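Local coordinates for putative hydantoin racemase (Klebsiella pneumoniae subsp. pneumoniae, PDB 3QVK), which probably catalyses the interconversion of the D and L forms of 5-monosubstituted hydantoins, at residues Arg3-Asn8 with Leu34-Arg39; His73-Phe78 with Gly92-Ile97; Thr117-Leu122 with Ala143-Val148. All blocks are in the same frame, centred on the assembly; numbering follows the deposited sequence.

Interaction 1 of 3, residues Arg3-Asn8 with Leu34-Arg39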
loop_
_atom_site.group_PDB
_atom_site.type_symbol
_atom_site.label_atom_id
_atom_site.label_comp_id
_atom_site.label_asym_id
_atom_site.label_seq_id
_atom_site.Cartn_x
_atom_site.Cartn_y
_atom_site.Cartn_z
ATOM N N ARG A 3 31.431 18.659 14.841
ATOM C CA ARG A 3 31.984 18.664 13.488
ATOM C C ARG A 3 31.168 17.768 12.564
ATOM O O ARG A 3 31.045 16.563 12.799
ATOM C CB ARG A 3 33.453 18.239 13.493
ATOM C CG ARG A 3 34.392 19.235 14.163
ATOM C CD ARG A 3 35.840 18.924 13.832
ATOM N NE ARG A 3 36.263 17.641 14.389
ATOM C CZ ARG A 3 37.183 16.849 13.846
ATOM N NH1 ARG A 3 37.786 17.191 12.713
ATOM N NH2 ARG A 3 37.494 15.705 14.436
ATOM N N ILE A 4 30.602 18.372 11.522
ATOM C CA ILE A 4 29.761 17.654 10.567
ATOM C C ILE A 4 30.399 17.653 9.182
ATOM O O ILE A 4 30.657 18.712 8.603
ATOM C CB ILE A 4 28.329 18.253 10.491
ATOM C CG1 ILE A 4 27.700 18.331 11.888
ATOM C CG2 ILE A 4 27.450 17.434 9.538
ATOM C CD1 ILE A 4 26.412 19.129 11.952
ATOM N N GLN A 5 30.654 16.454 8.665
ATOM C CA GLN A 5 31.185 16.280 7.318
ATOM C C GLN A 5 30.043 16.281 6.305
ATOM O O GLN A 5 29.228 15.357 6.273
ATOM C CB GLN A 5 31.982 14.977 7.218
ATOM C CG GLN A 5 32.714 14.794 5.892
ATOM C CD GLN A 5 33.247 13.387 5.691
ATOM O OE1 GLN A 5 32.580 12.401 6.010
ATOM N NE2 GLN A 5 34.454 13.288 5.146
ATOM N N VAL A 6 29.986 17.328 5.488
ATOM C CA VAL A 6 28.983 17.422 4.433
ATOM C C VAL A 6 29.608 16.973 3.113
ATOM O O VAL A 6 30.476 17.652 2.555
ATOM C CB VAL A 6 28.388 18.847 4.315
ATOM C CG1 VAL A 6 27.286 18.880 3.269
ATOM C CG2 VAL A 6 27.844 19.318 5.663
ATOM N N ILE A 7 29.164 15.815 2.633
ATOM C CA ILE A 7 29.739 15.197 1.445
ATOM C C ILE A 7 28.896 15.479 0.209
ATOM O O ILE A 7 27.749 15.042 0.116
ATOM C CB ILE A 7 29.897 13.660 1.609
ATOM C CG1 ILE A 7 30.663 13.323 2.892
ATOM C CG2 ILE A 7 30.584 13.050 0.378
ATOM C CD1 ILE A 7 30.491 11.894 3.352
ATOM N N ASN A 8 29.474 16.222 -0.731
ATOM C CA ASN A 8 28.925 16.314 -2.074
ATOM C C ASN A 8 29.342 15.044 -2.819
ATOM O O ASN A 8 30.534 14.825 -3.030
ATOM C CB ASN A 8 29.441 17.571 -2.788
ATOM C CG ASN A 8 28.919 17.702 -4.215
ATOM O OD1 ASN A 8 27.930 17.073 -4.594
ATOM N ND2 ASN A 8 29.586 18.532 -5.011
ATOM N N LEU A 34 32.598 20.543 7.516
ATOM C CA LEU A 34 33.657 20.024 6.656
ATOM C C LEU A 34 33.063 19.649 5.299
ATOM O O LEU A 34 32.608 18.517 5.097
ATOM C CB LEU A 34 34.352 18.817 7.303
ATOM C CG LEU A 34 35.271 19.024 8.514
ATOM C CD1 LEU A 34 34.491 19.134 9.822
ATOM C CD2 LEU A 34 36.295 17.900 8.601
ATOM N N ALA A 35 33.052 20.611 4.380
ATOM C CA ALA A 35 32.493 20.407 3.045
ATOM C C ALA A 35 33.499 19.707 2.137
ATOM O O ALA A 35 34.575 20.240 1.861
ATOM C CB ALA A 35 32.050 21.734 2.442
ATOM N N VAL A 36 33.141 18.508 1.682
ATOM C CA VAL A 36 34.041 17.682 0.873
ATOM C C VAL A 36 33.356 17.069 -0.352
ATOM O O VAL A 36 32.127 17.072 -0.464
ATOM C CB VAL A 36 34.701 16.542 1.708
ATOM C CG1 VAL A 36 35.668 17.105 2.747
ATOM C CG2 VAL A 36 33.645 15.649 2.360
ATOM N N CYS A 37 34.172 16.549 -1.265
ATOM C CA CYS A 37 33.701 15.786 -2.418
ATOM C C CYS A 37 34.712 14.673 -2.720
ATOM O O CYS A 37 35.860 14.757 -2.276
ATOM C CB CYS A 37 33.499 16.703 -3.628
ATOM S SG CYS A 37 34.987 17.540 -4.211
ATOM N N PRO A 38 34.295 13.623 -3.463
ATOM C CA PRO A 38 35.207 12.506 -3.721
ATOM C C PRO A 38 36.386 12.903 -4.607
ATOM O O PRO A 38 36.272 13.833 -5.407
ATOM C CB PRO A 38 34.325 11.488 -4.458
ATOM C CG PRO A 38 32.920 11.930 -4.225
ATOM C CD PRO A 38 32.992 13.411 -4.115
ATOM N N ARG A 39 37.504 12.199 -4.447
ATOM C CA ARG A 39 38.691 12.412 -5.275
ATOM C C ARG A 39 38.476 11.874 -6.688
ATOM O O ARG A 39 39.012 12.418 -7.657
ATOM C CB ARG A 39 39.914 11.743 -4.642
#
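Strands 3-7 and 34-36 run parallel, their axes 4.6 Å apart at closest approach and turned by 17°, with Asn8 continuing the pairing just beyond the strand. Four backbone hydrogen bonds join them. Leu34 N gives to Ile4 O and Val6 N to Leu34 O, then Val36 N gives to Val6 O and Asn8 N to Val36 O. The bond from Val6 N to Leu34 O is the most bent of the four, at 139° at the hydrogen.

Gln5, Ile7, Leu34 and Val36 share one face of the sheet. Val36 sends CG2 toward the first strand, where it meets two side chains. Val36 CG2 lies 3.7 Å from Gln5 NE2. The same CG2 is 3.8 Å from Ile7 CG1. The Gln5 chain crosses Val36 at about a right angle, so its methylene and amide pass over the methyl. Its CG stands anti to the backbone N (chi1 -173°) and the chain runs on extended. At the amide end NE2 gives a hydrogen bond to Gln61 O.

These strands are the two arms of a beta-alpha-beta unit, with helix 13-26 as the crossover. Val6 and Ala35 face this helix side, and Val6 packs on Ile19. Helix 48-68 lies against the face of Ile7 and Val36.

At the N-terminal end of the pair Leu34 CD1 touches Arg3 CB at 3.9 Å. The Arg3 guanidinium is anchored by NH2 to Gln68 O. Past the strands, Asn8 CB lies 3.6 Å from Val36 O, the oxygen that accepts from Asn8 N. Asn8 ND2 bonds to Asn10 OD1 and Thr16 OG1, while Asn8 O lies 3.0 Å from Pro38 CD. The Asn8 side chain is about 5 Å from the bound 2AL.

Interaction 2 of 3, residues His73-Phe78 with Gly92-Ile97. Unlike the reference sequence in segment 73-78: Ser77 (reference Cys). With 2AL (1-(2,5-dioxo-2,5-dihydro-1H-imidazol-4-yl)urea), chain C.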
loop_
_atom_site.group_PDB
_atom_site.type_symbol
_atom_site.label_atom_id
_atom_site.label_comp_id
_atom_site.label_asym_id
_atom_site.label_seq_id
_atom_site.Cartn_x
_atom_site.Cartn_y
_atom_site.Cartn_z
ATOM N N HIS A 73 27.516 12.901 9.454
ATOM C CA HIS A 73 27.727 13.015 8.014
ATOM C C HIS A 73 26.449 13.422 7.286
ATOM O O HIS A 73 25.342 13.073 7.707
ATOM C CB HIS A 73 28.224 11.688 7.433
ATOM C CG HIS A 73 29.392 11.099 8.162
ATOM N ND1 HIS A 73 30.693 11.274 7.745
ATOM C CD2 HIS A 73 29.452 10.324 9.270
ATOM C CE1 HIS A 73 31.506 10.634 8.566
ATOM N NE2 HIS A 73 30.779 10.052 9.503
ATOM N N VAL A 74 26.620 14.157 6.191
ATOM C CA VAL A 74 25.520 14.526 5.304
ATOM C C VAL A 74 25.849 14.095 3.870
ATOM O O VAL A 74 26.942 14.370 3.367
ATOM C CB VAL A 74 25.225 16.050 5.357
ATOM C CG1 VAL A 74 24.246 16.461 4.265
ATOM C CG2 VAL A 74 24.680 16.449 6.728
ATOM N N ILE A 75 24.905 13.411 3.227
ATOM C CA ILE A 75 25.040 13.048 1.816
ATOM C C ILE A 75 24.270 14.065 0.971
ATOM O O ILE A 75 23.035 14.073 0.953
ATOM C CB ILE A 75 24.583 11.596 1.542
ATOM C CG1 ILE A 75 25.433 10.615 2.361
ATOM C CG2 ILE A 75 24.676 11.269 0.051
ATOM C CD1 ILE A 75 24.971 9.173 2.296
ATOM N N ALA A 76 25.018 14.918 0.272
ATOM C CA ALA A 76 24.467 16.140 -0.315
ATOM C C ALA A 76 24.089 16.084 -1.799
ATOM O O ALA A 76 24.389 17.008 -2.560
ATOM C CB ALA A 76 25.393 17.326 -0.032
ATOM N N SER A 77 23.440 14.996 -2.206
ATOM C CA SER A 77 22.749 14.949 -3.498
ATOM C C SER A 77 21.388 14.275 -3.340
ATOM O O SER A 77 21.231 13.362 -2.527
ATOM C CB SER A 77 23.593 14.269 -4.580
ATOM O OG SER A 77 23.615 12.865 -4.424
ATOM N N PHE A 78 20.417 14.730 -4.127
ATOM C CA PHE A 78 19.003 14.399 -3.916
ATOM C C PHE A 78 18.630 12.924 -4.119
ATOM O O PHE A 78 17.495 12.525 -3.859
ATOM C CB PHE A 78 18.114 15.310 -4.772
ATOM C CG PHE A 78 16.681 15.370 -4.311
ATOM C CD1 PHE A 78 16.340 16.029 -3.132
ATOM C CD2 PHE A 78 15.671 14.774 -5.062
ATOM C CE1 PHE A 78 15.015 16.089 -2.706
ATOM C CE2 PHE A 78 14.343 14.828 -4.642
ATOM C CZ PHE A 78 14.016 15.487 -3.463
ATOM N N GLY A 92 29.024 7.913 13.591
ATOM C CA GLY A 92 28.058 8.999 13.724
ATOM C C GLY A 92 26.924 8.864 12.719
ATOM O O GLY A 92 27.044 8.108 11.751
ATOM N N PRO A 93 25.815 9.595 12.942
ATOM C CA PRO A 93 24.655 9.526 12.052
ATOM C C PRO A 93 24.948 10.045 10.644
ATOM O O PRO A 93 25.744 10.972 10.474
ATOM C CB PRO A 93 23.627 10.426 12.744
ATOM C CG PRO A 93 24.433 11.344 13.600
ATOM C CD PRO A 93 25.581 10.512 14.073
ATOM N N VAL A 94 24.306 9.432 9.652
ATOM C CA VAL A 94 24.423 9.850 8.255
ATOM C C VAL A 94 23.035 10.204 7.727
ATOM O O VAL A 94 22.131 9.365 7.730
ATOM C CB VAL A 94 25.063 8.753 7.365
ATOM C CG1 VAL A 94 25.331 9.289 5.963
ATOM C CG2 VAL A 94 26.355 8.235 7.984
ATOM N N ILE A 95 22.877 11.449 7.281
ATOM C CA ILE A 95 21.588 11.953 6.804
ATOM C C ILE A 95 21.669 12.361 5.333
ATOM O O ILE A 95 22.558 13.118 4.939
ATOM C CB ILE A 95 21.086 13.162 7.657
ATOM C CG1 ILE A 95 21.140 12.852 9.165
ATOM C CG2 ILE A 95 19.683 13.605 7.225
ATOM C CD1 ILE A 95 20.258 11.688 9.627
ATOM N N GLY A 96 20.742 11.851 4.527
ATOM C CA GLY A 96 20.632 12.255 3.127
ATOM C C GLY A 96 19.831 13.537 3.004
ATOM O O GLY A 96 18.976 13.819 3.848
ATOM N N ILE A 97 20.101 14.317 1.960
ATOM C CA ILE A 97 19.407 15.598 1.782
ATOM C C ILE A 97 17.968 15.457 1.272
ATOM O O ILE A 97 17.118 16.289 1.584
ATOM C CB ILE A 97 20.212 16.629 0.936
ATOM C CG1 ILE A 97 20.451 16.132 -0.494
ATOM C CG2 ILE A 97 21.515 16.996 1.649
ATOM C CD1 ILE A 97 20.652 17.256 -1.501
HETATM C C4 2AL C . 21.559 15.557 -7.966
HETATM C C5 2AL C . 22.038 16.372 -6.954
HETATM O O5 2AL C . 21.392 16.802 -6.000
HETATM N N7 2AL C . 23.325 16.610 -7.188
HETATM C C8 2AL C . 23.620 15.956 -8.315
HETATM O O8 2AL C . 24.731 15.949 -8.842
HETATM N N9 2AL C . 22.559 15.308 -8.805
HETATM N N3 2AL C . 20.316 15.086 -8.094
HETATM C C2 2AL C . 19.341 15.769 -8.699
HETATM N N1 2AL C . 19.626 16.980 -9.170
HETATM O O2 2AL C . 18.210 15.295 -8.812
HETATM O O HOH W 1 31.460 8.372 11.637
#
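Ile97 meets the C-terminal part of strand 72-75 and the loop after it with all its branches. Its CG2 lies 3.4 Å from Ile75 O and also touches Val74 CG1, the two side chains crossing at about a right angle. CG1 sits between the backbone N and the carbonyl carbon (chi1 63°), and this brings it to Ser77 O at 3.5 Å. CD1 reaches on to the carbonyl carbons of Ala76 and Ser77 and comes 3.7 Å from Phe78 N. That same Phe78 N gives a hydrogen bond of 3.0 Å to O5 of the ligand 2AL, nearly straight at 163°. Ile97 thus backs the loop that presents this donor. Ser77, a cysteine in the reference sequence, lays its CB 3.5 Å from ligand N7. Asn10, Ile45 and Gly183 also bond to 2AL.

Behind this loop the backbones pair as parallel strands. His73 N gives to Pro93 O, Ile95 N to His73 O, Ile75 N to Ile95 O and Ile97 N to Ile75 O. On one face Ile75 CD1 packs against Val94 CG1 at 3.7 Å. The other methyl of Val94, CG2, approaches the His73 ring obliquely, 4.0 Å from CD2. The imidazole is held from two sides. Gln5 OE1 bonds to ND1, and a water in the ring plane lies 2.8 Å from NE2 and accepts from Gly92 N.

The pair belongs to a beta-alpha-beta unit whose crossover carries helix 83-89. That helix packs on Ile75 and Val94, while helix 203-216 lies on the opposite face, against Val74 and Ile95. Gly96 is the N-cap of helix 97-108. Strand 72-75 is bonded on its other side to strand 2-7, and strand 94-96 is the last strand of this sheet within the chain.

Interaction 3 of 3, residues Thr117-Leu122 with Ala143-Val148. With 2AL (1-(2,5-dioxo-2,5-dihydro-1H-imidazol-4-yl)urea), chain C.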
loop_
_atom_site.group_PDB
_atom_site.type_symbol
_atom_site.label_atom_id
_atom_site.label_comp_id
_atom_site.label_asym_id
_atom_site.label_seq_id
_atom_site.Cartn_x
_atom_site.Cartn_y
_atom_site.Cartn_z
ATOM N N THR A 117 15.729 18.595 -11.274
ATOM C CA THR A 117 16.464 19.007 -12.474
ATOM C C THR A 117 15.995 18.317 -13.761
ATOM O O THR A 117 15.263 18.910 -14.556
ATOM C CB THR A 117 17.990 18.802 -12.296
ATOM O OG1 THR A 117 18.254 17.427 -11.982
ATOM C CG2 THR A 117 18.525 19.682 -11.173
ATOM N N LEU A 118 16.424 17.071 -13.961
ATOM C CA LEU A 118 16.133 16.326 -15.188
ATOM C C LEU A 118 14.966 15.354 -15.022
ATOM O O LEU A 118 14.773 14.804 -13.935
ATOM C CB LEU A 118 17.375 15.563 -15.663
ATOM C CG LEU A 118 18.481 16.317 -16.407
ATOM C CD1 LEU A 118 19.656 15.387 -16.652
ATOM C CD2 LEU A 118 17.986 16.903 -17.726
ATOM N N PRO A 119 14.185 15.139 -16.102
ATOM C CA PRO A 119 13.094 14.161 -16.107
ATOM C C PRO A 119 13.517 12.746 -15.701
ATOM O O PRO A 119 12.755 12.052 -15.030
ATOM C CB PRO A 119 12.623 14.173 -17.563
ATOM C CG PRO A 119 12.910 15.549 -18.023
ATOM C CD PRO A 119 14.191 15.944 -17.340
ATOM N N ARG A 120 14.721 12.329 -16.093
ATOM C CA ARG A 120 15.196 10.971 -15.803
ATOM C C ARG A 120 15.564 10.732 -14.331
ATOM O O ARG A 120 15.771 9.587 -13.921
ATOM C CB ARG A 120 16.349 10.574 -16.736
ATOM C CG ARG A 120 17.676 11.287 -16.486
ATOM C CD ARG A 120 18.773 10.729 -17.388
ATOM N NE ARG A 120 18.927 9.281 -17.240
ATOM C CZ ARG A 120 19.696 8.514 -18.011
ATOM N NH1 ARG A 120 20.404 9.042 -19.001
ATOM N NH2 ARG A 120 19.757 7.209 -17.789
ATOM N N THR A 121 15.642 11.804 -13.545
ATOM C CA THR A 121 15.913 11.687 -12.108
ATOM C C THR A 121 14.625 11.543 -11.293
ATOM O O THR A 121 14.672 11.204 -10.109
ATOM C CB THR A 121 16.750 12.874 -11.561
ATOM O OG1 THR A 121 16.006 14.094 -11.675
ATOM C CG2 THR A 121 18.071 13.006 -12.315
ATOM N N LEU A 122 13.484 11.796 -11.935
ATOM C CA LEU A 122 12.175 11.714 -11.274
ATOM C C LEU A 122 11.891 10.327 -10.697
ATOM O O LEU A 122 11.403 10.215 -9.571
ATOM C CB LEU A 122 11.048 12.138 -12.223
ATOM C CG LEU A 122 10.916 13.622 -12.584
ATOM C CD1 LEU A 122 10.008 13.799 -13.790
ATOM C CD2 LEU A 122 10.407 14.443 -11.407
ATOM N N ALA A 143 10.096 18.335 -12.988
ATOM C CA ALA A 143 11.463 18.546 -13.456
ATOM C C ALA A 143 11.523 19.761 -14.378
ATOM O O ALA A 143 10.618 19.978 -15.186
ATOM C CB ALA A 143 11.976 17.307 -14.168
ATOM N N ILE A 144 12.590 20.547 -14.252
ATOM C CA ILE A 144 12.753 21.775 -15.042
ATOM C C ILE A 144 13.383 21.541 -16.421
ATOM O O ILE A 144 13.514 22.475 -17.216
ATOM C CB ILE A 144 13.543 22.874 -14.267
ATOM C CG1 ILE A 144 14.926 22.364 -13.836
ATOM C CG2 ILE A 144 12.725 23.376 -13.072
ATOM C CD1 ILE A 144 15.911 23.461 -13.451
ATOM N N ASP A 145 13.761 20.289 -16.686
ATOM C CA ASP A 145 14.361 19.853 -17.959
ATOM C C ASP A 145 15.665 20.584 -18.318
ATOM O O ASP A 145 15.884 20.982 -19.466
ATOM C CB ASP A 145 13.342 19.904 -19.113
ATOM C CG ASP A 145 13.732 19.008 -20.288
ATOM O OD1 ASP A 145 13.090 19.121 -21.355
ATOM O OD2 ASP A 145 14.674 18.193 -20.153
ATOM N N LEU A 146 16.519 20.757 -17.314
ATOM C CA LEU A 146 17.872 21.263 -17.510
ATOM C C LEU A 146 18.853 20.378 -16.745
ATOM O O LEU A 146 18.495 19.826 -15.700
ATOM C CB LEU A 146 17.993 22.717 -17.041
ATOM C CG LEU A 146 17.356 23.838 -17.871
ATOM C CD1 LEU A 146 17.607 25.176 -17.198
ATOM C CD2 LEU A 146 17.879 23.864 -19.307
ATOM N N PRO A 147 20.092 20.234 -17.261
ATOM C CA PRO A 147 21.108 19.447 -16.555
ATOM C C PRO A 147 21.393 19.998 -15.158
ATOM O O PRO A 147 21.190 21.188 -14.910
ATOM C CB PRO A 147 22.348 19.579 -17.449
ATOM C CG PRO A 147 22.086 20.768 -18.316
ATOM C CD PRO A 147 20.610 20.774 -18.531
ATOM N N VAL A 148 21.853 19.129 -14.261
ATOM C CA VAL A 148 22.119 19.495 -12.864
ATOM C C VAL A 148 23.028 20.724 -12.734
ATOM O O VAL A 148 22.748 21.632 -11.946
ATOM C CB VAL A 148 22.701 18.289 -12.069
ATOM C CG1 VAL A 148 23.164 18.712 -10.679
ATOM C CG2 VAL A 148 21.667 17.178 -11.959
HETATM C C4 2AL C . 21.559 15.557 -7.966
HETATM C C5 2AL C . 22.038 16.372 -6.954
HETATM O O5 2AL C . 21.392 16.802 -6.000
HETATM N N7 2AL C . 23.325 16.610 -7.188
HETATM C C8 2AL C . 23.620 15.956 -8.315
HETATM O O8 2AL C . 24.731 15.949 -8.842
HETATM N N9 2AL C . 22.559 15.308 -8.805
HETATM N N3 2AL C . 20.316 15.086 -8.094
HETATM C C2 2AL C . 19.341 15.769 -8.699
HETATM N N1 2AL C . 19.626 16.980 -9.170
HETATM O O2 2AL C . 18.210 15.295 -8.812
#
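Ala143 points its methyl into the turn made by Thr117 to Leu122. CB lies 3.6 Å from Pro119 N and 4.0 Å from Leu122 CD1. Next, Ile144 CG1 comes to 3.5 Å from Thr117 O, close to the plane of that carbonyl. Asp145 N gives that same oxygen a weak hydrogen bond, bent to 124°. The Asp145 carboxylate reaches back, and OD2 comes 3.6 Å from Pro119 CD, with the two side chains at about a right angle.

Leu146 takes part through its carbonyl: Leu146 O lies 3.6 Å from Leu118 CG and as close to Thr117 CB. Its side chain goes to helix 157-172 instead. Pro147 runs beside the end of Leu118.

Val148 closes the contact at the ligand. CG2 is 3.4 Å from Thr117 OG1 and also touches 2AL N1, while CG1 lies against the ring carbon C8 of 2AL. Thr117 OG1 stands between its backbone N and carbonyl carbon (chi1 57°), where it accepts a weak hydrogen bond of 3.2 Å from N1.

Thr121 OG1 and N both bond to Leu118 O, which pins the turn before helix 122-132. The pairing brings together two loops at the C-terminal ends of parallel strands 112-116 and 138-143, the usual place for a ligand pocket in an alpha/beta fold.

In the fold
Interactions 1 and 2 hold one parallel sheet. They meet where strands 2-7 and 72-75 are neighbours, with Ile7 and Val74 in contact through their backbones. Interaction 2 is the more deeply buried; interaction 1 lies toward the strand 31-36 edge and is partly exposed. Interaction 3 belongs to the second sheet's loops. Its centre is about 24 Å from that of interaction 1 and about 21 Å from that of interaction 2, and it includes exposed residues. The first two rest on regular strand hydrogen bonds, the third mainly on packing, with weak backbone bonding. Interactions 2 and 3 both touch 2AL, so loops from both sheets line the 2AL site.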